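Local coordinates for protein Non-ribosomal peptide synthetase (Streptomyces halstedii, PDB 3WV4) that belongs to the AMP-binding enzyme family of the ANL clan and forms part of a non-ribosomal peptide synthetase, at residues 209-221 with 395-407. Numbering follows the deposited sequence.
Sequences KAVACPHQQIVFA and PHVMAGYWRAPEI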
loop_
_atom_site.group_PDB
_atom_site.type_symbol
_atom_site.label_atom_id
_atom_site.label_comp_id
_atom_site.label_asym_id
_atom_site.label_seq_id
_atom_site.Cartn_x
_atom_site.Cartn_y
_atom_site.Cartn_z
ATOM N N LYS A 209 -15.275 0.414 8.947
ATOM C CA LYS A 209 -14.115 0.651 9.805
ATOM C C LYS A 209 -12.894 0.837 8.936
ATOM O O LYS A 209 -12.521 -0.063 8.235
ATOM C CB LYS A 209 -13.926 -0.541 10.736
ATOM C CG LYS A 209 -12.894 -0.255 11.799
ATOM C CD LYS A 209 -12.732 -1.359 12.847
ATOM C CE LYS A 209 -11.904 -2.509 12.325
ATOM N NZ LYS A 209 -11.632 -3.464 13.444
ATOM N N ALA A 210 -12.315 2.029 8.973
ATOM C CA ALA A 210 -11.190 2.377 8.173
ATOM C C ALA A 210 -10.081 2.860 9.065
ATOM O O ALA A 210 -10.325 3.617 10.009
ATOM C CB ALA A 210 -11.558 3.484 7.200
ATOM N N VAL A 211 -8.864 2.461 8.754
ATOM C CA VAL A 211 -7.712 3.095 9.381
ATOM C C VAL A 211 -7.419 4.443 8.727
ATOM O O VAL A 211 -7.403 4.544 7.518
ATOM C CB VAL A 211 -6.500 2.194 9.273
ATOM C CG1 VAL A 211 -5.292 2.819 9.968
ATOM C CG2 VAL A 211 -6.845 0.832 9.877
ATOM N N ALA A 212 -7.224 5.459 9.552
ATOM C CA ALA A 212 -6.958 6.797 9.109
ATOM C C ALA A 212 -5.499 7.010 9.089
ATOM O O ALA A 212 -4.838 6.979 10.137
ATOM C CB ALA A 212 -7.600 7.827 10.031
ATOM N N CYS A 213 -4.985 7.311 7.899
ATOM C CA CYS A 213 -3.560 7.327 7.707
ATOM C C CYS A 213 -3.085 8.683 7.333
ATOM O O CYS A 213 -3.355 9.148 6.200
ATOM C CB CYS A 213 -3.163 6.329 6.607
ATOM S SG CYS A 213 -3.647 4.621 6.913
ATOM N N PRO A 214 -2.328 9.322 8.224
ATOM C CA PRO A 214 -1.758 10.595 7.881
ATOM C C PRO A 214 -0.565 10.482 6.977
ATOM O O PRO A 214 0.097 9.475 6.955
ATOM C CB PRO A 214 -1.322 11.175 9.245
ATOM C CG PRO A 214 -2.087 10.377 10.254
ATOM C CD PRO A 214 -2.105 9.011 9.636
ATOM N N HIS A 215 -0.238 11.564 6.304
ATOM C CA HIS A 215 0.985 11.643 5.466
ATOM C C HIS A 215 2.253 11.141 6.098
ATOM O O HIS A 215 2.977 10.326 5.502
ATOM C CB HIS A 215 1.241 13.108 5.060
ATOM C CG HIS A 215 0.357 13.571 3.947
ATOM N ND1 HIS A 215 0.801 13.674 2.643
ATOM C CD2 HIS A 215 -0.952 13.932 3.928
ATOM C CE1 HIS A 215 -0.194 14.093 1.876
ATOM N NE2 HIS A 215 -1.268 14.247 2.627
ATOM N N GLN A 216 2.575 11.607 7.289
ATOM C CA GLN A 216 3.914 11.287 7.806
ATOM C C GLN A 216 4.103 9.828 8.104
ATOM O O GLN A 216 5.187 9.305 7.930
ATOM C CB GLN A 216 4.255 11.919 9.157
ATOM C CG GLN A 216 3.345 12.909 9.761
ATOM C CD GLN A 216 3.874 13.424 11.099
ATOM O OE1 GLN A 216 3.113 13.575 12.049
ATOM N NE2 GLN A 216 5.160 13.672 11.169
ATOM N N GLN A 217 3.093 9.204 8.714
ATOM C CA GLN A 217 3.173 7.793 9.053
ATOM C C GLN A 217 3.417 6.983 7.760
ATOM O O GLN A 217 4.191 6.025 7.744
ATOM C CB GLN A 217 1.884 7.304 9.704
ATOM C CG GLN A 217 1.764 7.550 11.186
ATOM C CD GLN A 217 1.116 8.879 11.513
ATOM O OE1 GLN A 217 1.351 9.877 10.850
ATOM N NE2 GLN A 217 0.281 8.885 12.518
ATOM N N ILE A 218 2.739 7.378 6.692
ATOM C CA ILE A 218 2.774 6.640 5.439
ATOM C C ILE A 218 4.173 6.708 4.885
ATOM O O ILE A 218 4.769 5.702 4.589
ATOM C CB ILE A 218 1.743 7.174 4.397
ATOM C CG1 ILE A 218 0.285 6.830 4.816
ATOM C CG2 ILE A 218 1.946 6.522 3.033
ATOM C CD1 ILE A 218 -0.763 7.525 3.930
ATOM N N VAL A 219 4.730 7.911 4.813
ATOM C CA VAL A 219 6.046 8.096 4.280
ATOM C C VAL A 219 7.016 7.391 5.163
ATOM O O VAL A 219 7.928 6.700 4.674
ATOM C CB VAL A 219 6.375 9.586 4.179
ATOM C CG1 VAL A 219 7.819 9.839 3.778
ATOM C CG2 VAL A 219 5.462 10.237 3.133
ATOM N N PHE A 220 6.843 7.515 6.481
ATOM C CA PHE A 220 7.763 6.841 7.392
ATOM C C PHE A 220 7.736 5.347 7.181
ATOM O O PHE A 220 8.762 4.705 6.989
ATOM C CB PHE A 220 7.433 7.125 8.872
ATOM C CG PHE A 220 8.204 6.265 9.770
ATOM C CD1 PHE A 220 9.505 6.576 10.033
ATOM C CD2 PHE A 220 7.703 5.050 10.198
ATOM C CE1 PHE A 220 10.299 5.756 10.783
ATOM C CE2 PHE A 220 8.499 4.206 10.980
ATOM C CZ PHE A 220 9.801 4.564 11.247
ATOM N N ALA A 221 6.542 4.763 7.191
ATOM C CA ALA A 221 6.470 3.329 6.994
ATOM C C ALA A 221 7.068 2.916 5.672
ATOM O O ALA A 221 7.736 1.904 5.602
ATOM C CB ALA A 221 5.016 2.803 7.139
ATOM N N PRO A 395 6.605 5.609 14.682
ATOM C CA PRO A 395 6.129 6.644 13.782
ATOM C C PRO A 395 5.324 6.118 12.609
ATOM O O PRO A 395 5.027 6.857 11.704
ATOM C CB PRO A 395 7.423 7.324 13.279
ATOM C CG PRO A 395 8.509 6.844 14.199
ATOM C CD PRO A 395 8.070 5.477 14.644
ATOM N N HIS A 396 4.998 4.839 12.636
ATOM C CA HIS A 396 4.160 4.162 11.629
ATOM C C HIS A 396 2.770 3.884 12.196
ATOM O O HIS A 396 1.863 3.534 11.440
ATOM C CB HIS A 396 4.790 2.848 11.189
ATOM C CG HIS A 396 5.036 1.870 12.294
ATOM N ND1 HIS A 396 5.268 2.229 13.616
ATOM C CD2 HIS A 396 5.166 0.527 12.255
ATOM C CE1 HIS A 396 5.483 1.146 14.336
ATOM N NE2 HIS A 396 5.434 0.099 13.534
ATOM N N VAL A 397 2.634 3.960 13.535
ATOM C CA VAL A 397 1.342 3.707 14.163
ATOM C C VAL A 397 0.400 4.771 13.653
ATOM O O VAL A 397 0.665 5.941 13.858
ATOM C CB VAL A 397 1.403 3.817 15.670
ATOM C CG1 VAL A 397 -0.052 3.772 16.211
ATOM C CG2 VAL A 397 2.260 2.686 16.241
ATOM N N MET A 398 -0.676 4.363 12.992
ATOM C CA MET A 398 -1.553 5.281 12.277
ATOM C C MET A 398 -2.445 6.003 13.271
ATOM O O MET A 398 -2.344 5.767 14.458
ATOM C CB MET A 398 -2.396 4.502 11.229
ATOM C CG MET A 398 -1.543 3.901 10.103
ATOM S SD MET A 398 -0.777 5.173 9.049
ATOM C CE MET A 398 0.485 4.079 8.332
ATOM N N ALA A 399 -3.292 6.890 12.784
ATOM C CA ALA A 399 -4.032 7.795 13.629
ATOM C C ALA A 399 -5.306 7.227 14.290
ATOM O O ALA A 399 -5.989 8.004 14.872
ATOM C CB ALA A 399 -4.423 9.019 12.832
ATOM N N GLY A 400 -5.622 5.940 14.206
ATOM C CA GLY A 400 -6.882 5.424 14.703
ATOM C C GLY A 400 -7.789 5.048 13.531
ATOM O O GLY A 400 -7.340 5.006 12.376
ATOM N N TYR A 401 -9.057 4.752 13.845
ATOM C CA TYR A 401 -10.064 4.458 12.864
ATOM C C TYR A 401 -10.857 5.711 12.559
ATOM O O TYR A 401 -11.078 6.526 13.441
ATOM C CB TYR A 401 -10.992 3.356 13.370
ATOM C CG TYR A 401 -10.249 2.091 13.739
ATOM C CD1 TYR A 401 -9.617 1.328 12.765
ATOM C CD2 TYR A 401 -10.148 1.679 15.055
ATOM C CE1 TYR A 401 -8.930 0.167 13.092
ATOM C CE2 TYR A 401 -9.466 0.517 15.402
ATOM C CZ TYR A 401 -8.856 -0.241 14.413
ATOM O OH TYR A 401 -8.137 -1.391 14.751
ATOM N N TRP A 402 -11.296 5.874 11.320
ATOM C CA TRP A 402 -11.982 7.079 10.922
ATOM C C TRP A 402 -13.340 7.228 11.688
ATOM O O TRP A 402 -14.193 6.341 11.613
ATOM C CB TRP A 402 -12.195 7.014 9.424
ATOM C CG TRP A 402 -13.080 8.046 8.831
ATOM C CD1 TRP A 402 -14.302 7.835 8.269
ATOM C CD2 TRP A 402 -12.817 9.434 8.718
ATOM N NE1 TRP A 402 -14.810 9.008 7.771
ATOM C CE2 TRP A 402 -13.934 10.016 8.073
ATOM C CE3 TRP A 402 -11.732 10.252 9.064
ATOM C CZ2 TRP A 402 -14.010 11.373 7.780
ATOM C CZ3 TRP A 402 -11.815 11.635 8.786
ATOM C CH2 TRP A 402 -12.955 12.172 8.152
ATOM N N ARG A 403 -13.481 8.337 12.434
ATOM C CA ARG A 403 -14.710 8.707 13.154
ATOM C C ARG A 403 -15.295 7.589 14.018
ATOM O O ARG A 403 -16.507 7.366 14.028
ATOM C CB ARG A 403 -15.769 9.202 12.168
ATOM C CG ARG A 403 -15.326 10.457 11.446
ATOM C CD ARG A 403 -16.465 11.096 10.689
ATOM N NE ARG A 403 -16.074 12.363 10.079
ATOM C CZ ARG A 403 -16.758 12.975 9.121
ATOM N NH1 ARG A 403 -17.869 12.450 8.624
ATOM N NH2 ARG A 403 -16.318 14.109 8.648
ATOM N N ALA A 404 -14.427 6.898 14.737
ATOM C CA ALA A 404 -14.851 5.815 15.605
ATOM C C ALA A 404 -13.977 5.836 16.851
ATOM O O ALA A 404 -13.170 4.947 17.040
ATOM C CB ALA A 404 -14.736 4.483 14.880
ATOM N N PRO A 405 -14.124 6.874 17.699
ATOM C CA PRO A 405 -13.224 7.038 18.868
ATOM C C PRO A 405 -13.227 5.839 19.836
ATOM O O PRO A 405 -12.197 5.475 20.379
ATOM C CB PRO A 405 -13.773 8.292 19.573
ATOM C CG PRO A 405 -14.624 8.989 18.559
ATOM C CD PRO A 405 -15.170 7.910 17.658
ATOM N N GLU A 406 -14.387 5.239 20.024
ATOM C CA GLU A 406 -14.558 4.151 20.983
ATOM C C GLU A 406 -13.717 2.948 20.580
ATOM O O GLU A 406 -12.878 2.460 21.358
ATOM C CB GLU A 406 -16.046 3.759 21.046
ATOM C CG GLU A 406 -16.421 2.709 22.060
ATOM C CD GLU A 406 -16.706 3.301 23.430
ATOM O OE1 GLU A 406 -15.819 3.994 23.981
ATOM O OE2 GLU A 406 -17.816 3.074 23.958
ATOM N N ILE A 407 -13.950 2.489 19.348
ATOM C CA ILE A 407 -13.219 1.341 18.782
ATOM C C ILE A 407 -11.699 1.614 18.734
ATOM O O ILE A 407 -10.904 0.702 18.905
ATOM C CB ILE A 407 -13.701 0.978 17.355
ATOM C CG1 ILE A 407 -15.224 0.783 17.306
ATOM C CG2 ILE A 407 -13.002 -0.293 16.894
ATOM C CD1 ILE A 407 -15.683 -0.599 17.749
#
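Ala-212 bonds to the segment 395-407 through both ends of its backbone. Its N donates to Gly-400 O at 2.9 Å, with an almost linear N-H...O angle of 179°. Its O accepts from Ala-399 N at 3.1 Å. Two residues earlier, Ala-210 O accepts a hydrogen bond from Trp-402 N at 2.8 Å. This places Val-211 and Tyr-401 opposite each other as an antiparallel, non-hydrogen-bonded pair. A side-chain bond extends the contact: Gln-217 NE2 donates to Val-397 O at 3.3 Å, and Val-397 O lies close to the plane of the Gln-217 amide. The Gln-217 chain bends at chi2 (90°), which turns its amide toward this carbonyl.

Strand 210-214 follows the Thr- and Ser-rich signature loop of the AMP-binding family, which ends near Lys-209. One edge of the strand pairs with strand 195-200, and the loop 395-402 lines the opposite edge, through the single bridge of Val-211 and Tyr-401.

The aliphatic part of Lys-209 lies over one face of the Tyr-401 ring. Its CD sits 4.1 Å from the ring centroid, a CH-pi contact. Tyr-401 OH is hydrogen-bonded to Glu-344. Val-211 CG1 meets Met-398 CB, and CG2 approaches the Tyr-401 ring obliquely. The bend of Met-398 at chi2 (-67°) carries SD to Gln-217 CB, 3.5 Å away, and to Cys-213 CB. Tyr-250 of helix 246-258 packs on Met-398 as well. Pro-214 CG rests on Ala-399 CB. Phe-220, on helix 215-229, takes Pro-395 CB over one face of its ring, 3.7 Å from the centroid, a CH-pi contact, while His-396 CB lies at the ring edge.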